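PDB 2DY1: elongation factor G from Thermus thermophilus, which probably acts as a GTPase in the elongation step of translation, and is bound here to GTP and a magnesium ion. Local coordinates for residues E415-E418 with L423-W426; P155-D160 with K236-A241; G588-D593 with L623-A628; E514-A519 with M531-I536. One frame throughout, in Å; residues are numbered along the deposited sequence.

Contact 1 (E415-E418 with L423-W426)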
# COMPACT_ATOMS: atom_id res chain seq x y z
N GLU A 415 12.48 6.09 -9.05
CA GLU A 415 13.93 5.87 -8.98
C GLU A 415 14.62 5.87 -10.33
O GLU A 415 14.08 5.40 -11.33
CB GLU A 415 14.24 4.54 -8.30
CG GLU A 415 14.05 3.33 -9.20
CD GLU A 415 14.79 2.09 -8.71
OE1 GLU A 415 16.02 2.17 -8.52
OE2 GLU A 415 14.13 1.05 -8.52
N ARG A 416 15.84 6.38 -10.34
CA ARG A 416 16.67 6.42 -11.53
C ARG A 416 17.45 5.11 -11.49
O ARG A 416 18.30 4.93 -10.62
CB ARG A 416 17.64 7.59 -11.43
CG ARG A 416 18.50 7.83 -12.63
CD ARG A 416 17.88 8.93 -13.45
NE ARG A 416 17.31 8.41 -14.68
CZ ARG A 416 16.47 9.09 -15.44
NH1 ARG A 416 16.10 10.31 -15.10
NH2 ARG A 416 16.03 8.54 -16.56
N GLN A 417 17.16 4.19 -12.41
CA GLN A 417 17.83 2.90 -12.42
C GLN A 417 19.30 3.13 -12.82
O GLN A 417 19.62 3.30 -13.99
CB GLN A 417 17.15 1.96 -13.42
CG GLN A 417 17.09 0.50 -12.97
CD GLN A 417 18.47 -0.12 -12.77
OE1 GLN A 417 19.28 -0.16 -13.69
NE2 GLN A 417 18.72 -0.62 -11.56
N GLU A 418 20.18 3.13 -11.82
CA GLU A 418 21.61 3.35 -12.04
C GLU A 418 22.16 2.62 -13.25
O GLU A 418 22.77 3.22 -14.14
CB GLU A 418 22.39 2.89 -10.80
CG GLU A 418 21.78 3.30 -9.47
CD GLU A 418 22.49 2.66 -8.29
OE1 GLU A 418 22.54 1.41 -8.23
OE2 GLU A 418 22.99 3.40 -7.42
N LEU A 423 14.11 5.81 -15.89
CA LEU A 423 13.42 6.44 -14.77
C LEU A 423 12.27 5.47 -14.48
O LEU A 423 11.36 5.31 -15.30
CB LEU A 423 12.88 7.81 -15.16
CG LEU A 423 12.04 8.50 -14.09
CD1 LEU A 423 12.90 8.74 -12.84
CD2 LEU A 423 11.48 9.79 -14.62
N LEU A 424 12.29 4.84 -13.32
CA LEU A 424 11.26 3.86 -13.00
C LEU A 424 10.26 4.37 -12.00
O LEU A 424 10.61 5.11 -11.08
CB LEU A 424 11.88 2.59 -12.44
CG LEU A 424 12.93 1.85 -13.28
CD1 LEU A 424 13.35 0.60 -12.53
CD2 LEU A 424 12.35 1.50 -14.66
N LEU A 425 9.01 3.98 -12.21
CA LEU A 425 7.93 4.30 -11.29
C LEU A 425 7.47 2.95 -10.76
O LEU A 425 7.18 2.03 -11.53
CB LEU A 425 6.77 5.00 -11.98
CG LEU A 425 5.62 5.40 -11.02
CD1 LEU A 425 6.10 6.45 -10.03
CD2 LEU A 425 4.46 5.95 -11.84
N TRP A 426 7.46 2.79 -9.44
CA TRP A 426 7.03 1.55 -8.82
C TRP A 426 5.69 1.75 -8.15
O TRP A 426 5.52 2.72 -7.39
CB TRP A 426 8.00 1.12 -7.75
CG TRP A 426 9.33 0.72 -8.23
CD1 TRP A 426 10.39 1.54 -8.51
CD2 TRP A 426 9.79 -0.62 -8.40
NE1 TRP A 426 11.49 0.78 -8.83
CE2 TRP A 426 11.15 -0.55 -8.77
CE3 TRP A 426 9.18 -1.87 -8.28
CZ2 TRP A 426 11.92 -1.69 -9.01
CZ3 TRP A 426 9.94 -3.01 -8.51
CH2 TRP A 426 11.30 -2.91 -8.88

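Contact 2 (P155-D160 with K236-A241)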
# COMPACT_ATOMS: atom_id res chain seq x y z
N PRO A 155 -14.97 -13.46 18.02
CA PRO A 155 -16.04 -12.95 18.87
C PRO A 155 -16.99 -11.89 18.31
O PRO A 155 -17.09 -10.79 18.83
CB PRO A 155 -15.30 -12.50 20.12
CG PRO A 155 -14.00 -12.02 19.57
CD PRO A 155 -13.65 -13.02 18.50
N ILE A 156 -17.71 -12.25 17.25
CA ILE A 156 -18.68 -11.31 16.69
C ILE A 156 -19.88 -11.23 17.62
O ILE A 156 -20.14 -12.13 18.43
CB ILE A 156 -19.14 -11.72 15.27
CG1 ILE A 156 -19.70 -13.15 15.28
CG2 ILE A 156 -17.98 -11.59 14.32
CD1 ILE A 156 -21.00 -13.30 14.53
N LEU A 157 -20.63 -10.14 17.51
CA LEU A 157 -21.78 -9.92 18.36
C LEU A 157 -22.92 -9.40 17.48
O LEU A 157 -22.95 -8.23 17.13
CB LEU A 157 -21.44 -8.90 19.44
CG LEU A 157 -22.46 -8.75 20.57
CD1 LEU A 157 -22.29 -9.89 21.56
CD2 LEU A 157 -22.26 -7.43 21.27
N PRO A 158 -23.87 -10.27 17.12
CA PRO A 158 -24.98 -9.81 16.27
C PRO A 158 -25.87 -8.79 16.96
O PRO A 158 -26.46 -9.07 17.99
CB PRO A 158 -25.74 -11.10 15.96
CG PRO A 158 -24.69 -12.18 16.12
CD PRO A 158 -23.92 -11.72 17.33
N ILE A 159 -25.97 -7.60 16.39
CA ILE A 159 -26.83 -6.56 16.93
C ILE A 159 -28.16 -6.63 16.20
O ILE A 159 -29.22 -6.46 16.79
CB ILE A 159 -26.22 -5.15 16.70
CG1 ILE A 159 -24.87 -5.04 17.40
CG2 ILE A 159 -27.20 -4.06 17.14
CD1 ILE A 159 -24.90 -5.37 18.88
N ASP A 160 -28.08 -6.88 14.89
CA ASP A 160 -29.28 -6.91 14.05
C ASP A 160 -29.46 -8.25 13.38
O ASP A 160 -28.48 -8.95 13.09
CB ASP A 160 -29.15 -5.92 12.88
CG ASP A 160 -28.97 -4.49 13.31
OD1 ASP A 160 -29.77 -4.04 14.17
OD2 ASP A 160 -28.05 -3.81 12.78
N LYS A 236 -22.55 -0.35 29.43
CA LYS A 236 -21.17 0.00 29.73
C LYS A 236 -20.23 -1.16 29.48
O LYS A 236 -19.13 -0.97 28.97
CB LYS A 236 -21.05 0.49 31.19
CG LYS A 236 -21.77 1.81 31.45
CD LYS A 236 -21.58 2.31 32.88
CE LYS A 236 -22.25 3.67 33.07
NZ LYS A 236 -22.11 4.19 34.47
N ALA A 237 -20.65 -2.37 29.82
CA ALA A 237 -19.80 -3.53 29.60
C ALA A 237 -19.60 -3.74 28.09
O ALA A 237 -18.50 -4.05 27.65
CB ALA A 237 -20.42 -4.77 30.23
N PHE A 238 -20.68 -3.58 27.33
CA PHE A 238 -20.66 -3.72 25.87
C PHE A 238 -19.64 -2.74 25.28
O PHE A 238 -18.75 -3.15 24.54
CB PHE A 238 -22.05 -3.43 25.30
CG PHE A 238 -22.08 -3.28 23.79
CD1 PHE A 238 -21.78 -4.34 22.97
CD2 PHE A 238 -22.45 -2.06 23.22
CE1 PHE A 238 -21.84 -4.21 21.57
CE2 PHE A 238 -22.51 -1.92 21.82
CZ PHE A 238 -22.21 -2.99 21.00
N HIS A 239 -19.76 -1.47 25.63
CA HIS A 239 -18.85 -0.43 25.13
C HIS A 239 -17.40 -0.74 25.51
O HIS A 239 -16.48 -0.58 24.70
CB HIS A 239 -19.23 0.93 25.71
CG HIS A 239 -18.49 2.07 25.08
ND1 HIS A 239 -18.90 2.67 23.90
CD2 HIS A 239 -17.37 2.72 25.46
CE1 HIS A 239 -18.06 3.64 23.59
NE2 HIS A 239 -17.12 3.69 24.52
N GLU A 240 -17.19 -1.21 26.73
CA GLU A 240 -15.85 -1.51 27.19
C GLU A 240 -15.27 -2.71 26.46
O GLU A 240 -14.08 -2.74 26.13
CB GLU A 240 -15.89 -1.73 28.71
CG GLU A 240 -14.55 -1.93 29.37
CD GLU A 240 -13.63 -0.74 29.27
OE1 GLU A 240 -14.09 0.39 28.96
OE2 GLU A 240 -12.42 -0.94 29.52
N ALA A 241 -16.10 -3.71 26.18
CA ALA A 241 -15.61 -4.89 25.48
C ALA A 241 -15.21 -4.54 24.04
O ALA A 241 -14.22 -5.06 23.53
CB ALA A 241 -16.68 -6.00 25.47

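Contact 3 (G588-D593 with L623-A628)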
# COMPACT_ATOMS: atom_id res chain seq x y z
N GLY A 588 -2.89 -26.12 -13.72
CA GLY A 588 -2.39 -26.56 -15.02
C GLY A 588 -2.04 -25.43 -15.97
O GLY A 588 -1.03 -25.49 -16.67
N ASP A 589 -2.89 -24.40 -16.01
CA ASP A 589 -2.65 -23.26 -16.88
C ASP A 589 -1.45 -22.46 -16.38
O ASP A 589 -0.65 -21.97 -17.17
CB ASP A 589 -3.89 -22.36 -16.93
CG ASP A 589 -5.09 -23.05 -17.53
OD1 ASP A 589 -4.98 -23.53 -18.68
OD2 ASP A 589 -6.15 -23.10 -16.86
N VAL A 590 -1.34 -22.34 -15.06
CA VAL A 590 -0.23 -21.62 -14.45
C VAL A 590 1.08 -22.30 -14.83
O VAL A 590 1.98 -21.65 -15.37
CB VAL A 590 -0.38 -21.60 -12.91
CG1 VAL A 590 0.91 -21.09 -12.27
CG2 VAL A 590 -1.54 -20.70 -12.52
N LEU A 591 1.18 -23.60 -14.56
CA LEU A 591 2.38 -24.34 -14.89
C LEU A 591 2.63 -24.28 -16.39
O LEU A 591 3.74 -23.99 -16.83
CB LEU A 591 2.26 -25.80 -14.45
CG LEU A 591 2.09 -26.07 -12.95
CD1 LEU A 591 2.15 -27.57 -12.70
CD2 LEU A 591 3.18 -25.36 -12.16
N SER A 592 1.59 -24.57 -17.17
CA SER A 592 1.72 -24.53 -18.63
C SER A 592 2.35 -23.21 -19.07
O SER A 592 3.28 -23.20 -19.88
CB SER A 592 0.34 -24.68 -19.28
OG SER A 592 0.41 -24.43 -20.68
N ASP A 593 1.83 -22.11 -18.54
CA ASP A 593 2.33 -20.78 -18.86
C ASP A 593 3.75 -20.55 -18.31
O ASP A 593 4.58 -19.95 -18.99
CB ASP A 593 1.35 -19.73 -18.33
CG ASP A 593 1.93 -18.33 -18.29
OD1 ASP A 593 2.48 -17.94 -17.24
OD2 ASP A 593 1.86 -17.62 -19.32
N LEU A 623 8.32 -9.72 -16.46
CA LEU A 623 8.20 -8.31 -16.12
C LEU A 623 6.75 -7.84 -16.12
O LEU A 623 6.42 -6.82 -15.51
CB LEU A 623 9.05 -7.46 -17.06
CG LEU A 623 10.54 -7.47 -16.70
CD1 LEU A 623 11.34 -6.87 -17.82
CD2 LEU A 623 10.75 -6.70 -15.40
N GLU A 624 5.89 -8.56 -16.83
CA GLU A 624 4.47 -8.21 -16.85
C GLU A 624 3.63 -9.37 -16.38
O GLU A 624 2.47 -9.50 -16.77
CB GLU A 624 4.02 -7.77 -18.24
CG GLU A 624 4.64 -6.47 -18.67
CD GLU A 624 3.86 -5.77 -19.75
OE1 GLU A 624 3.63 -6.37 -20.82
OE2 GLU A 624 3.46 -4.61 -19.52
N TYR A 625 4.20 -10.21 -15.52
CA TYR A 625 3.46 -11.35 -15.01
C TYR A 625 2.22 -10.81 -14.28
O TYR A 625 1.16 -11.43 -14.31
CB TYR A 625 4.34 -12.17 -14.06
CG TYR A 625 3.79 -13.55 -13.74
CD1 TYR A 625 3.51 -13.92 -12.43
CD2 TYR A 625 3.53 -14.47 -14.76
CE1 TYR A 625 2.99 -15.19 -12.13
CE2 TYR A 625 3.00 -15.74 -14.48
CZ TYR A 625 2.74 -16.09 -13.16
OH TYR A 625 2.22 -17.33 -12.88
N TYR A 626 2.35 -9.64 -13.65
CA TYR A 626 1.23 -9.05 -12.92
C TYR A 626 0.01 -8.82 -13.81
O TYR A 626 -1.11 -8.83 -13.33
CB TYR A 626 1.65 -7.73 -12.23
CG TYR A 626 1.88 -6.54 -13.15
CD1 TYR A 626 3.06 -6.41 -13.89
CD2 TYR A 626 0.92 -5.53 -13.26
CE1 TYR A 626 3.28 -5.31 -14.69
CE2 TYR A 626 1.13 -4.42 -14.08
CZ TYR A 626 2.32 -4.31 -14.78
OH TYR A 626 2.54 -3.20 -15.56
N LYS A 627 0.23 -8.63 -15.11
CA LYS A 627 -0.88 -8.41 -16.04
C LYS A 627 -1.54 -9.71 -16.49
O LYS A 627 -2.74 -9.73 -16.76
CB LYS A 627 -0.42 -7.65 -17.29
CG LYS A 627 -0.06 -6.18 -17.06
CD LYS A 627 0.19 -5.47 -18.39
CE LYS A 627 0.52 -4.00 -18.16
NZ LYS A 627 0.88 -3.30 -19.43
N ALA A 628 -0.77 -10.78 -16.54
CA ALA A 628 -1.27 -12.07 -16.99
C ALA A 628 -1.84 -12.98 -15.92
O ALA A 628 -2.71 -13.81 -16.20
CB ALA A 628 -0.16 -12.80 -17.74
O HOH W 1 2.01 -18.80 -14.97

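Contact 4 (E514-A519 with M531-I536)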
# COMPACT_ATOMS: atom_id res chain seq x y z
N GLU A 514 40.47 1.35 -9.34
CA GLU A 514 39.43 2.23 -9.90
C GLU A 514 39.27 2.01 -11.39
O GLU A 514 38.15 1.92 -11.90
CB GLU A 514 39.80 3.70 -9.67
CG GLU A 514 39.53 4.26 -8.29
CD GLU A 514 39.95 5.72 -8.19
OE1 GLU A 514 39.62 6.50 -9.12
OE2 GLU A 514 40.60 6.09 -7.19
N GLY A 515 40.39 1.95 -12.11
CA GLY A 515 40.35 1.74 -13.55
C GLY A 515 39.74 0.41 -13.95
O GLY A 515 39.06 0.31 -14.97
N ILE A 516 40.00 -0.62 -13.17
CA ILE A 516 39.42 -1.93 -13.46
C ILE A 516 37.93 -1.87 -13.21
O ILE A 516 37.14 -2.34 -14.03
CB ILE A 516 40.06 -3.04 -12.57
CG1 ILE A 516 41.45 -3.39 -13.13
CG2 ILE A 516 39.17 -4.28 -12.56
CD1 ILE A 516 42.47 -3.75 -12.05
N LYS A 517 37.53 -1.28 -12.08
CA LYS A 517 36.11 -1.19 -11.78
C LYS A 517 35.37 -0.37 -12.84
O LYS A 517 34.27 -0.72 -13.26
CB LYS A 517 35.89 -0.59 -10.39
CG LYS A 517 36.21 -1.55 -9.24
CD LYS A 517 35.98 -0.86 -7.90
CE LYS A 517 36.11 -1.82 -6.74
NZ LYS A 517 35.88 -1.12 -5.43
N GLU A 518 36.00 0.70 -13.32
CA GLU A 518 35.37 1.54 -14.33
C GLU A 518 35.18 0.80 -15.66
O GLU A 518 34.12 0.89 -16.27
CB GLU A 518 36.18 2.83 -14.52
CG GLU A 518 36.20 3.67 -13.23
CD GLU A 518 37.17 4.85 -13.26
OE1 GLU A 518 38.09 4.86 -14.11
OE2 GLU A 518 37.02 5.76 -12.42
N ALA A 519 36.18 0.04 -16.08
CA ALA A 519 36.07 -0.70 -17.33
C ALA A 519 35.08 -1.84 -17.18
O ALA A 519 34.46 -2.27 -18.15
CB ALA A 519 37.44 -1.25 -17.75
N MET A 531 30.77 -8.98 -13.92
CA MET A 531 30.87 -9.50 -12.57
C MET A 531 31.50 -10.90 -12.58
O MET A 531 31.85 -11.43 -13.63
CB MET A 531 29.48 -9.58 -11.92
CG MET A 531 28.48 -10.46 -12.66
SD MET A 531 26.87 -10.64 -11.80
CE MET A 531 26.92 -9.24 -10.78
N GLY A 532 31.64 -11.47 -11.39
CA GLY A 532 32.18 -12.81 -11.29
C GLY A 532 33.62 -12.99 -11.74
O GLY A 532 33.93 -13.94 -12.46
N PHE A 533 34.50 -12.08 -11.33
CA PHE A 533 35.92 -12.21 -11.69
C PHE A 533 36.82 -11.70 -10.60
O PHE A 533 36.45 -10.82 -9.82
CB PHE A 533 36.25 -11.44 -12.98
CG PHE A 533 36.11 -9.96 -12.86
CD1 PHE A 533 34.91 -9.33 -13.21
CD2 PHE A 533 37.16 -9.17 -12.39
CE1 PHE A 533 34.77 -7.94 -13.10
CE2 PHE A 533 37.03 -7.79 -12.28
CZ PHE A 533 35.83 -7.17 -12.63
N LYS A 534 38.02 -12.27 -10.56
CA LYS A 534 39.04 -11.86 -9.61
C LYS A 534 40.05 -11.16 -10.51
O LYS A 534 40.40 -11.68 -11.57
CB LYS A 534 39.68 -13.07 -8.93
CG LYS A 534 40.77 -12.71 -7.93
CD LYS A 534 41.40 -13.95 -7.30
CE LYS A 534 40.37 -14.77 -6.52
NZ LYS A 534 41.00 -15.95 -5.85
N ALA A 535 40.48 -9.97 -10.10
CA ALA A 535 41.45 -9.19 -10.85
C ALA A 535 42.75 -9.20 -10.05
O ALA A 535 42.79 -8.75 -8.90
CB ALA A 535 40.95 -7.76 -11.05
N ILE A 536 43.81 -9.70 -10.67
CA ILE A 536 45.12 -9.79 -10.04
C ILE A 536 46.12 -8.90 -10.80
O ILE A 536 46.35 -9.10 -12.00
CB ILE A 536 45.63 -11.25 -10.08
CG1 ILE A 536 44.62 -12.17 -9.37
CG2 ILE A 536 46.98 -11.34 -9.39
CD1 ILE A 536 44.95 -13.65 -9.48

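Contact 1 (E415-E418 with L423-W426)
Glu-415 and Leu-424 face each other as an antiparallel hydrogen-bonded pair, and their two amides and two carbonyls satisfy one another. Glu-415 N donates to Leu-424 O at 2.9 Å, and Leu-424 N returns a shorter bond to Glu-415 O at 2.7 Å. The neighbouring pair, Arg-416 with Leu-423, has no such bonds across it.

A third bond comes from a side chain. Trp-426 NE1 donates to Glu-415 OE2 at 2.7 Å, a bent bond (N-H...O 141°), with the oxygen also tilted 22° out of the indole plane. OE2 receives it through its anti lone pair. Glu-415 CG lies between its own backbone N and carbonyl carbon (chi1 78°), which raises the carboxylate on the face of Leu-424 and brings CG up to the indole edge.

On the other face, Leu-423 CB lies over one face of the Arg-416 guanidinium, toward its rim and 3.5 Å from Arg-416 NH2; NH2 donates to Gly-421 O in the turn. Gln-417 CG rests against Leu-424 CD1, while its OE1 accepts from Thr-420 N.

The hairpin supplies the second and third strands of a ferredoxin-like domain III. Strand 413-416 forms one border of the four-stranded sheet, and strand 423-427 continues the pairing inward to strand 383-389, where the backbones of Leu-423 and Leu-387 are hydrogen-bonded.

Contact 2 (P155-D160 with K236-A241)
Two first torsions bring Leu-157 and Phe-238 together. In each residue CG stands opposite the backbone N, at chi1 -170° for the leucine and 169° for the phenylalanine; the one sends an isobutyl group off the strand and the other swings the benzyl group out from the helix to meet it.

The setting is the GTP-binding domain, of P-loop NTPase type. The two segments lie in the part of the chain between Asp-137 and Ser-254, both of which bind GTP. Helix 231-243 probably belongs to the G' insertion of elongation factor G, and strand 156-165 leads into it, although the contact itself lies away from the nucleotide. The helix and strand share no hydrogen bond here: the CA atoms of Leu-157 and Phe-238 are 9.8 Å apart, and side chains alone bridge the gap.

Phe-238 does most of the bridging, reaching two residues of the strand region with one ring. The Ile-159 side chain points against that of Phe-238 and brings its CD1 to 4.2 Å from Phe-238 CZ, the far end of the ring. Other residues add to the packing: Ile-212 of helix 198-213 and Pro-249 of strand 248-252 touch the phenylalanine, and Leu-267 of helix 261-271 touches Ile-159.

The tightest point is at the ring edge. There Leu-157 CD2 lies near the aromatic plane, 3.3 Å from Phe-238 CE1 and 3.6 Å from Phe-238 CD1, so that the methyl group presses against the side of the ring rather than its face.

Contact 3 (G588-D593 with L623-A628)
Tyr-625 reaches from one helix toward Val-590 and Asp-593 of the other, and no direct hydrogen bond joins the two segments. Water provides the polar link instead. One water molecule accepts from Tyr-625 OH at 2.6 Å and donates both to Val-590 O at 2.9 Å and to Asp-593 OD1 at 2.5 Å. Three bonds thus grip it, and it ties the phenol to a helix carbonyl and a carboxylate at once.

The electrostatic contacts across the interface centre on Asp-593. Its OD1 also forms a salt bridge with Arg-597 NE, a neighbouring charge that would be expected to favour the ionised acid. The same oxygen lies at the edge of the Tyr-625 ring, in its plane and 3.6 Å from CE2, with carboxylate and ring turned 24° apart. A separate salt bridge within segment 623-628, Lys-627 NZ to Glu-624 OE2 at 2.9 Å, joins the N-cap residue to the first turn.

Van der Waals contact is slight: the Val-590 CG1 methyl stands 4.0 Å from the phenol oxygen, Tyr-625 OH, the two side chains crossing at about a right angle.

The C-terminal domain has the ferredoxin-like order of strand, helix, two strands, helix, strand, and this contact joins its two helices, 587-596 and 625-633. Both pack on strand 569-583, where Val-580 touches Val-590 and Tyr-625 alike.

Contact 4 (E514-A519 with M531-I536)
A beta-alpha-beta unit of domain IV, whose fold is related to that of ribosomal protein S5, brings Ile-516 of its helix against Phe-533 and Ala-535 of its second strand. The contact is wholly apolar. Ile-516 CG2 does the touching, 4.1 Å from Phe-533 CE2 and 4.2 Å from Ala-535 CB, so a single methyl group meets two residues on the same side of the strand.

It reaches the phenylalanine at the edge, near the plane of the ring, and the two side chains run obliquely to each other. Phe-533 has CG placed between its backbone N and carbonyl carbon (chi1 65°), an arrangement that lifts the ring from the strand toward the helix. Ala-535 carries only a methyl group, and there the backbones come nearest, with 8.0 Å between its CA and that of Ile-516.

All three residues are buried. Strand 533-541 runs between strands 477-489 and 494-497, parallel to the latter, and helix 509-520 covers this side of the sheet, with Ile-516 also touching Phe-495. Helix 549-566 adds Phe-560, whose ring meets that of Phe-533 with the planes about 55° apart.

The four contacts are spread over four family regions of an elongated chain, and none touches another. Contact 2 alone belongs to the GTP-binding domain, yet it lies away from the site where Thr-23 and Thr-61 bind the magnesium ion. Its centre is 49 Å from that of contact 1 and 68 Å from that of contact 4. Contacts 1 and 3 come closest, about 8 Å between nearest atoms; they sit in two ferredoxin-like domains and use different elements, a hairpin in one and the helix pair in the other. Contact 4, about 12 Å from contact 1 by nearest atoms, occurs in the domain that the chain forms between those two.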